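Local coordinates for protein TRAP-T family transporter, DctP (Periplasmic binding) subunit (Sulfitobacter sp. NAS-14.1, PDB 4PF8) that binds beta-D-galacturonate and, as the periplasmic solute-binding subunit of a TRAP transporter, probably delivers it to the membrane components for uptake, at residues V102-M114 against Y224-L236. Sequence-based numbering, arbitrary orientation.
Sequences VSLPFVFKSVPQM and YSLTQHLIIPECL. With GTR (beta-D-galactopyranuronic acid), chain D.
The Phe106 ring lies with one face over the His229 backbone, in a CH-pi contact of 3.9 Å from His229 CA to the ring centroid. Thr227 O meets the ring edge. Phe106 CG stands anti to its carbonyl carbon (chi1 -58°), which turns the ring toward His229. Phe106 N also donates to His229 O at 3.0 Å, from above the carbonyl plane, and Pro105 CA approaches that oxygen too. Replacing Phe106 by alanine would probably strip His229 CA of its aromatic cover and open a gap beside Thr227 O.

Ile231 fills the bend of 102-114. Its CG2 touches Met114 CG at 4.0 Å, and its CD1 reaches Val111 CG2 and the backbone of Ser110. Phe108 sets its ring edge against Ile231 O, 3.2 Å from CD2, while Met114 CG covers the centre of one face. Pro233 CG lies alongside CG of selenomethionine Met114 at 3.8 Å, the side chains running oppositely, and Pro233 CD rests on Val102 CB. One water accepts from Ile231 N (3.0 Å) and lies near enough to Val102 O and Leu104 O to donate, perhaps not to both.

Residues 224-236 join the four-stranded and five-stranded sheets of this bilobed fold and carry Glu234, whose OE2 accepts a very short hydrogen bond (2.5 Å) from galacturonate O2. Apolar packing, one direct hydrogen bond and a bridging water thus back the chain leading into the sugar site.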
ATOM      1  N   VAL A 102       7.094   6.612  -4.552  1.00  9.55           N
ATOM      2  CA  VAL A 102       6.561   5.286  -4.890  1.00 10.32           C
ATOM      3  C   VAL A 102       5.079   5.323  -5.227  1.00 15.63           C
ATOM      4  O   VAL A 102       4.526   4.340  -5.722  1.00 15.09           O
ATOM      5  CB  VAL A 102       6.789   4.229  -3.777  1.00 12.12           C
ATOM      6  CG1 VAL A 102       8.250   4.145  -3.448  1.00 12.37           C
ATOM      7  CG2 VAL A 102       5.930   4.544  -2.535  1.00 12.01           C
ATOM      8  N   SER A 103       4.439   6.459  -4.988  1.00 10.49           N
ATOM      9  CA  SER A 103       3.031   6.648  -5.329  1.00  9.84           C
ATOM     10  C   SER A 103       2.819   7.308  -6.690  1.00  9.96           C
ATOM     11  O   SER A 103       1.699   7.656  -7.060  1.00 12.59           O
ATOM     12  CB  SER A 103       2.337   7.468  -4.254  1.00 17.53           C
ATOM     13  OG  SER A 103       2.168   6.677  -3.105  1.00 15.91           O
ATOM     14  N   LEU A 104       3.905   7.491  -7.434  1.00  8.30           N
ATOM     15  CA  LEU A 104       3.780   8.031  -8.780  1.00  8.65           C
ATOM     16  C   LEU A 104       3.309   6.920  -9.706  1.00  8.21           C
ATOM     17  O   LEU A 104       3.774   5.807  -9.611  1.00  8.71           O
ATOM     18  CB  LEU A 104       5.131   8.591  -9.230  1.00 10.82           C
ATOM     19  CG  LEU A 104       5.524   9.901  -8.539  1.00 10.01           C
ATOM     20  CD1 LEU A 104       6.979  10.211  -8.795  1.00 11.38           C
ATOM     21  CD2 LEU A 104       4.653  11.061  -9.025  1.00 13.82           C
ATOM     22  N   PRO A 105       2.362   7.225 -10.601  1.00  8.94           N
ATOM     23  CA  PRO A 105       1.812   6.163 -11.437  1.00 12.05           C
ATOM     24  C   PRO A 105       2.873   5.612 -12.391  1.00 10.27           C
ATOM     25  O   PRO A 105       3.646   6.366 -12.970  1.00 10.77           O
ATOM     26  CB  PRO A 105       0.680   6.851 -12.223  1.00 13.81           C
ATOM     27  CG  PRO A 105       0.801   8.301 -11.961  1.00 22.98           C
ATOM     28  CD  PRO A 105       1.670   8.507 -10.734  1.00 11.92           C
ATOM     29  N   PHE A 106       2.896   4.293 -12.508  1.00  8.84           N
ATOM     30  CA  PHE A 106       3.796   3.580 -13.406  1.00  9.59           C
ATOM     31  C   PHE A 106       5.273   3.831 -13.120  1.00 11.37           C
ATOM     32  O   PHE A 106       6.111   3.647 -13.999  1.00 13.19           O
ATOM     33  CB  PHE A 106       3.469   3.921 -14.871  1.00 11.48           C
ATOM     34  CG  PHE A 106       2.059   3.599 -15.274  1.00  8.65           C
ATOM     35  CD1 PHE A 106       1.647   2.292 -15.452  1.00 10.98           C
ATOM     36  CD2 PHE A 106       1.133   4.614 -15.460  1.00 10.79           C
ATOM     37  CE1 PHE A 106       0.341   1.984 -15.846  1.00 12.00           C
ATOM     38  CE2 PHE A 106      -0.154   4.309 -15.836  1.00 10.05           C
ATOM     39  CZ  PHE A 106      -0.549   2.989 -16.028  1.00 11.33           C
ATOM     40  N   VAL A 107       5.612   4.225 -11.894  1.00  8.54           N
ATOM     41  CA  VAL A 107       7.002   4.543 -11.581  1.00  9.95           C
ATOM     42  C   VAL A 107       7.858   3.267 -11.568  1.00 11.27           C
ATOM     43  O   VAL A 107       9.034   3.309 -11.931  1.00 14.15           O
ATOM     44  CB  VAL A 107       7.125   5.376 -10.260  1.00 10.26           C
ATOM     45  CG1 VAL A 107       6.950   4.511  -9.031  1.00 11.95           C
ATOM     46  CG2 VAL A 107       8.450   6.114 -10.210  1.00 13.63           C
ATOM     47  N   PHE A 108       7.262   2.151 -11.156  1.00  8.68           N
ATOM     48  CA  PHE A 108       7.907   0.836 -11.206  1.00  8.97           C
ATOM     49  C   PHE A 108       7.486   0.127 -12.497  1.00 11.13           C
ATOM     50  O   PHE A 108       6.302   0.183 -12.914  1.00 13.27           O
ATOM     51  CB  PHE A 108       7.498  -0.032 -10.012  1.00  9.25           C
ATOM     52  CG  PHE A 108       7.978   0.472  -8.671  1.00  9.05           C
ATOM     53  CD1 PHE A 108       9.303   0.381  -8.309  1.00 12.07           C
ATOM     54  CD2 PHE A 108       7.087   1.029  -7.786  1.00  9.65           C
ATOM     55  CE1 PHE A 108       9.742   0.829  -7.097  1.00 11.70           C
ATOM     56  CE2 PHE A 108       7.506   1.494  -6.565  1.00  9.25           C
ATOM     57  CZ  PHE A 108       8.837   1.393  -6.203  1.00 10.96           C
ATOM     58  N   LYS A 109       8.433  -0.554 -13.130  1.00 11.73           N
ATOM     59  CA  LYS A 109       8.116  -1.293 -14.359  1.00 13.22           C
ATOM     60  C   LYS A 109       7.340  -2.572 -14.086  1.00 12.41           C
ATOM     61  O   LYS A 109       6.580  -3.041 -14.938  1.00 15.88           O
ATOM     62  CB  LYS A 109       9.394  -1.607 -15.106  1.00 20.29           C
ATOM     63  CG  LYS A 109      10.063  -0.332 -15.598  1.00 27.60           C
ATOM     64  CD  LYS A 109      11.401  -0.578 -16.264  1.00 36.09           C
ATOM     65  CE  LYS A 109      11.912   0.715 -16.880  1.00 34.88           C
ATOM     66  NZ  LYS A 109      12.751   0.465 -18.094  1.00 44.09           N
ATOM     67  N   SER A 110       7.509  -3.120 -12.892  1.00 10.58           N
ATOM     68  CA  SER A 110       6.937  -4.404 -12.530  1.00 11.49           C
ATOM     69  C   SER A 110       7.115  -4.603 -11.038  1.00 12.91           C
ATOM     70  O   SER A 110       7.869  -3.883 -10.396  1.00 12.36           O
ATOM     71  CB  SER A 110       7.686  -5.508 -13.268  1.00 13.55           C
ATOM     72  OG  SER A 110       8.981  -5.618 -12.703  1.00 14.53           O
ATOM     73  N   VAL A 111       6.469  -5.622 -10.487  1.00 10.97           N
ATOM     74  CA  VAL A 111       6.600  -5.901  -9.071  1.00  9.96           C
ATOM     75  C   VAL A 111       7.974  -6.495  -8.763  1.00 11.58           C
ATOM     76  O   VAL A 111       8.590  -6.123  -7.770  1.00 10.63           O
ATOM     77  CB  VAL A 111       5.430  -6.768  -8.549  1.00 13.42           C
ATOM     78  CG1 VAL A 111       5.637  -7.104  -7.099  1.00 19.03           C
ATOM     79  CG2 VAL A 111       4.112  -6.023  -8.711  1.00 15.72           C
ATOM     80  N   PRO A 112       8.505  -7.380  -9.619  1.00 11.81           N
ATOM     81  CA  PRO A 112       9.876  -7.807  -9.314  1.00 11.75           C
ATOM     82  C   PRO A 112      10.911  -6.670  -9.325  1.00 10.97           C
ATOM     83  O   PRO A 112      11.885  -6.694  -8.569  1.00 12.68           O
ATOM     84  CB  PRO A 112      10.167  -8.865 -10.410  1.00 14.04           C
ATOM     85  CG  PRO A 112       8.807  -9.395 -10.749  1.00 11.84           C
ATOM     86  CD  PRO A 112       7.890  -8.218 -10.672  1.00 10.41           C
ATOM     87  N   GLN A 113      10.715  -5.668 -10.176  1.00 11.78           N
ATOM     88  CA  GLN A 113      11.612  -4.523 -10.174  1.00 12.85           C
ATOM     89  C   GLN A 113      11.438  -3.744  -8.864  1.00 10.87           C
ATOM     90  O   GLN A 113      12.409  -3.252  -8.299  1.00 13.33           O
ATOM     91  CB  GLN A 113      11.329  -3.587 -11.342  1.00 15.28           C
ATOM     92  CG  GLN A 113      12.385  -2.524 -11.456  1.00 16.56           C
ATOM     93  CD  GLN A 113      11.880  -1.225 -12.023  1.00 22.16           C
ATOM     94  OE1 GLN A 113      10.754  -0.824 -11.765  1.00 23.47           O
ATOM     95  NE2 GLN A 113      12.717  -0.557 -12.793  1.00 26.01           N
HETATM   96  N   MSE A 114      10.210  -3.644  -8.389  1.00  9.94           N
HETATM   97  CA  MSE A 114       9.949  -2.990  -7.095  1.00 10.40           C
HETATM   98  C   MSE A 114      10.711  -3.712  -5.982  1.00 10.42           C
HETATM   99  O   MSE A 114      11.354  -3.066  -5.149  1.00 11.32           O
HETATM  100  CB  MSE A 114       8.449  -2.897  -6.810  1.00 10.69           C
HETATM  101  CG  MSE A 114       8.091  -2.258  -5.458  1.00 12.03           C
HETATM  102 SE   MSE A 114       8.184  -3.455  -3.936  0.85 13.25          SE
HETATM  103  CE  MSE A 114       6.500  -4.403  -4.198  1.00 15.70           C
ATOM    104  N   TYR A 224     -13.719  -4.879 -13.278  1.00  9.32           N
ATOM    105  CA  TYR A 224     -12.329  -4.743 -12.805  1.00  7.04           C
ATOM    106  C   TYR A 224     -11.463  -4.640 -14.051  1.00  8.47           C
ATOM    107  O   TYR A 224     -11.480  -5.540 -14.907  1.00 10.27           O
ATOM    108  CB  TYR A 224     -11.934  -5.986 -11.986  1.00  8.99           C
ATOM    109  CG  TYR A 224     -10.663  -5.903 -11.137  1.00  9.93           C
ATOM    110  CD1 TYR A 224     -10.242  -4.713 -10.592  1.00  9.44           C
ATOM    111  CD2 TYR A 224      -9.925  -7.052 -10.841  1.00 10.88           C
ATOM    112  CE1 TYR A 224      -9.118  -4.646  -9.776  1.00  9.85           C
ATOM    113  CE2 TYR A 224      -8.809  -6.988 -10.041  1.00 10.78           C
ATOM    114  CZ  TYR A 224      -8.411  -5.766  -9.515  1.00  8.93           C
ATOM    115  OH  TYR A 224      -7.277  -5.681  -8.702  1.00  9.11           O
ATOM    116  N   SER A 225     -10.748  -3.528 -14.164  1.00  7.94           N
ATOM    117  CA  SER A 225     -10.006  -3.195 -15.366  1.00  8.16           C
ATOM    118  C   SER A 225      -8.530  -3.103 -14.958  1.00  9.01           C
ATOM    119  O   SER A 225      -8.157  -2.253 -14.153  1.00  8.85           O
ATOM    120  CB  SER A 225     -10.500  -1.892 -15.950  1.00 10.10           C
ATOM    121  OG  SER A 225     -11.906  -1.972 -16.213  1.00 11.59           O
ATOM    122  N   LEU A 226      -7.715  -3.982 -15.521  1.00  8.89           N
ATOM    123  CA  LEU A 226      -6.357  -4.203 -15.033  1.00  8.32           C
ATOM    124  C   LEU A 226      -5.335  -3.183 -15.553  1.00  9.38           C
ATOM    125  O   LEU A 226      -4.378  -3.524 -16.268  1.00 11.15           O
ATOM    126  CB  LEU A 226      -5.919  -5.652 -15.294  1.00 10.84           C
ATOM    127  CG  LEU A 226      -6.800  -6.725 -14.638  1.00 11.20           C
ATOM    128  CD1 LEU A 226      -6.376  -8.121 -15.106  1.00 14.70           C
ATOM    129  CD2 LEU A 226      -6.797  -6.639 -13.117  1.00 18.72           C
ATOM    130  N   THR A 227      -5.542  -1.934 -15.148  1.00  7.03           N
ATOM    131  CA  THR A 227      -4.654  -0.839 -15.478  1.00  8.68           C
ATOM    132  C   THR A 227      -3.302  -0.953 -14.805  1.00  7.96           C
ATOM    133  O   THR A 227      -2.312  -0.477 -15.327  1.00 11.60           O
ATOM    134  CB  THR A 227      -5.305   0.478 -15.095  1.00  9.87           C
ATOM    135  OG1 THR A 227      -5.838   0.355 -13.771  1.00  9.65           O
ATOM    136  CG2 THR A 227      -6.455   0.805 -16.053  1.00 12.90           C
ATOM    137  N   GLN A 228      -3.265  -1.561 -13.622  1.00  8.58           N
ATOM    138  CA  GLN A 228      -2.010  -1.777 -12.917  1.00  8.13           C
ATOM    139  C   GLN A 228      -1.186  -0.498 -12.838  1.00  8.53           C
ATOM    140  O   GLN A 228       0.021  -0.494 -13.073  1.00 10.38           O
ATOM    141  CB  GLN A 228      -1.260  -2.927 -13.561  1.00  8.19           C
ATOM    142  CG  GLN A 228      -2.099  -4.203 -13.508  1.00  9.47           C
ATOM    143  CD  GLN A 228      -1.528  -5.356 -14.329  1.00 23.87           C
ATOM    144  OE1 GLN A 228      -1.034  -5.166 -15.441  1.00 22.56           O
ATOM    145  NE2 GLN A 228      -1.621  -6.557 -13.785  1.00 25.47           N
ATOM    146  N   HIS A 229      -1.860   0.592 -12.465  1.00  9.01           N
ATOM    147  CA  HIS A 229      -1.316   1.931 -12.634  1.00  8.85           C
ATOM    148  C   HIS A 229      -0.449   2.364 -11.451  1.00 10.75           C
ATOM    149  O   HIS A 229       0.261   3.359 -11.550  1.00  9.70           O
ATOM    150  CB  HIS A 229      -2.465   2.913 -12.821  1.00 10.03           C
ATOM    151  CG  HIS A 229      -3.522   2.778 -11.779  1.00 11.19           C
ATOM    152  ND1 HIS A 229      -4.693   2.092 -11.993  1.00 11.18           N
ATOM    153  CD2 HIS A 229      -3.563   3.200 -10.493  1.00 13.36           C
ATOM    154  CE1 HIS A 229      -5.423   2.109 -10.891  1.00 12.52           C
ATOM    155  NE2 HIS A 229      -4.743   2.754  -9.956  1.00 10.85           N
ATOM    156  N   LEU A 230      -0.503   1.616 -10.346  1.00  8.46           N
ATOM    157  CA  LEU A 230       0.306   1.950  -9.177  1.00  6.84           C
ATOM    158  C   LEU A 230       0.823   0.635  -8.607  1.00  7.80           C
ATOM    159  O   LEU A 230       0.110  -0.377  -8.608  1.00  9.03           O
ATOM    160  CB  LEU A 230      -0.497   2.656  -8.080  1.00  7.55           C
ATOM    161  CG  LEU A 230      -0.858   4.127  -8.320  1.00  8.53           C
ATOM    162  CD1 LEU A 230      -2.003   4.501  -7.393  1.00  8.90           C
ATOM    163  CD2 LEU A 230       0.372   4.964  -8.084  1.00 10.09           C
ATOM    164  N   ILE A 231       2.058   0.674  -8.136  1.00  7.50           N
ATOM    165  CA  ILE A 231       2.663  -0.441  -7.405  1.00  7.23           C
ATOM    166  C   ILE A 231       3.234   0.215  -6.158  1.00  7.78           C
ATOM    167  O   ILE A 231       4.236   0.939  -6.234  1.00  8.49           O
ATOM    168  CB  ILE A 231       3.769  -1.119  -8.199  1.00  7.62           C
ATOM    169  CG1 ILE A 231       3.179  -1.861  -9.416  1.00  8.67           C
ATOM    170  CG2 ILE A 231       4.588  -2.054  -7.326  1.00  9.50           C
ATOM    171  CD1 ILE A 231       4.227  -2.281 -10.450  1.00 10.85           C
ATOM    172  N   ILE A 232       2.578  -0.016  -5.031  1.00  8.38           N
ATOM    173  CA  ILE A 232       2.878   0.726  -3.813  1.00  8.80           C
ATOM    174  C   ILE A 232       3.361  -0.245  -2.747  1.00  7.80           C
ATOM    175  O   ILE A 232       2.591  -1.046  -2.252  1.00  7.39           O
ATOM    176  CB  ILE A 232       1.675   1.557  -3.320  1.00  7.51           C
ATOM    177  CG1 ILE A 232       1.230   2.520  -4.431  1.00 11.68           C
ATOM    178  CG2 ILE A 232       2.042   2.348  -2.087  1.00 10.78           C
ATOM    179  CD1 ILE A 232       0.195   3.444  -4.031  1.00 15.12           C
ATOM    180  N   PRO A 233       4.657  -0.189  -2.431  1.00  7.54           N
ATOM    181  CA  PRO A 233       5.171  -1.093  -1.395  1.00  8.59           C
ATOM    182  C   PRO A 233       4.587  -0.779  -0.046  1.00  9.18           C
ATOM    183  O   PRO A 233       4.112   0.335   0.162  1.00  7.37           O
ATOM    184  CB  PRO A 233       6.672  -0.790  -1.363  1.00  8.15           C
ATOM    185  CG  PRO A 233       6.947   0.008  -2.599  1.00 13.61           C
ATOM    186  CD  PRO A 233       5.696   0.720  -2.925  1.00  8.44           C
ATOM    187  N   GLU A 234       4.617  -1.758   0.857  1.00  7.61           N
ATOM    188  CA  GLU A 234       4.181  -1.547   2.223  1.00  7.98           C
ATOM    189  C   GLU A 234       5.362  -1.805   3.115  1.00  8.67           C
ATOM    190  O   GLU A 234       6.292  -2.524   2.735  1.00 13.29           O
ATOM    191  CB  GLU A 234       3.013  -2.460   2.550  1.00  9.59           C
ATOM    192  CG  GLU A 234       1.992  -2.343   1.455  1.00 10.69           C
ATOM    193  CD  GLU A 234       0.614  -2.756   1.838  1.00 12.34           C
ATOM    194  OE1 GLU A 234       0.461  -3.669   2.676  1.00 13.38           O
ATOM    195  OE2 GLU A 234      -0.339  -2.155   1.273  1.00 10.15           O
ATOM    196  N   CYS A 235       5.355  -1.201   4.282  1.00  7.91           N
ATOM    197  CA  CYS A 235       6.487  -1.285   5.160  1.00  9.71           C
ATOM    198  C   CYS A 235       6.064  -1.852   6.500  1.00 11.36           C
ATOM    199  O   CYS A 235       5.162  -1.301   7.150  1.00 10.25           O
ATOM    200  CB  CYS A 235       7.084   0.095   5.305  1.00 12.75           C
ATOM    201  SG  CYS A 235       8.527   0.145   6.329  1.00 20.62           S
ATOM    202  N   LEU A 236       6.673  -2.974   6.857  1.00  8.88           N
ATOM    203  CA  LEU A 236       6.608  -3.493   8.216  1.00  7.44           C
ATOM    204  C   LEU A 236       7.567  -2.621   8.997  1.00  8.90           C
ATOM    205  O   LEU A 236       8.761  -2.557   8.685  1.00 10.39           O
ATOM    206  CB  LEU A 236       7.070  -4.959   8.295  1.00 11.36           C
ATOM    207  CG  LEU A 236       7.238  -5.458   9.736  1.00 12.97           C
ATOM    208  CD1 LEU A 236       5.922  -5.563  10.491  1.00 12.48           C
ATOM    209  CD2 LEU A 236       7.964  -6.813   9.721  1.00 16.98           C
TER
HETATM  210  C1  GTR D 402      -4.392  -1.658   0.188  1.00  5.44           C
HETATM  211  C2  GTR D 402      -3.284  -1.467   1.170  1.00  5.28           C
HETATM  212  C3  GTR D 402      -3.888  -0.866   2.426  1.00  7.07           C
HETATM  213  C4  GTR D 402      -4.555   0.471   2.132  1.00  6.96           C
HETATM  214  C5  GTR D 402      -5.598   0.194   1.054  1.00  7.09           C
HETATM  215  C6  GTR D 402      -6.265   1.491   0.613  1.00  9.45           C
HETATM  216  O1  GTR D 402      -3.867  -2.177  -1.074  1.00  6.84           O
HETATM  217  O2  GTR D 402      -2.730  -2.777   1.471  1.00  6.58           O
HETATM  218  O3  GTR D 402      -2.788  -0.599   3.323  1.00  7.50           O
HETATM  219  O4  GTR D 402      -3.549   1.367   1.630  1.00  9.35           O
HETATM  220  O5  GTR D 402      -5.010  -0.441  -0.100  1.00  6.32           O
HETATM  221  O6A GTR D 402      -6.619   1.534  -0.596  1.00  7.19           O
HETATM  222  O6B GTR D 402      -6.545   2.353   1.478  1.00  8.04           O
HETATM  223  O   HOH W   1       3.496   3.334  -8.190  1.00  9.86           O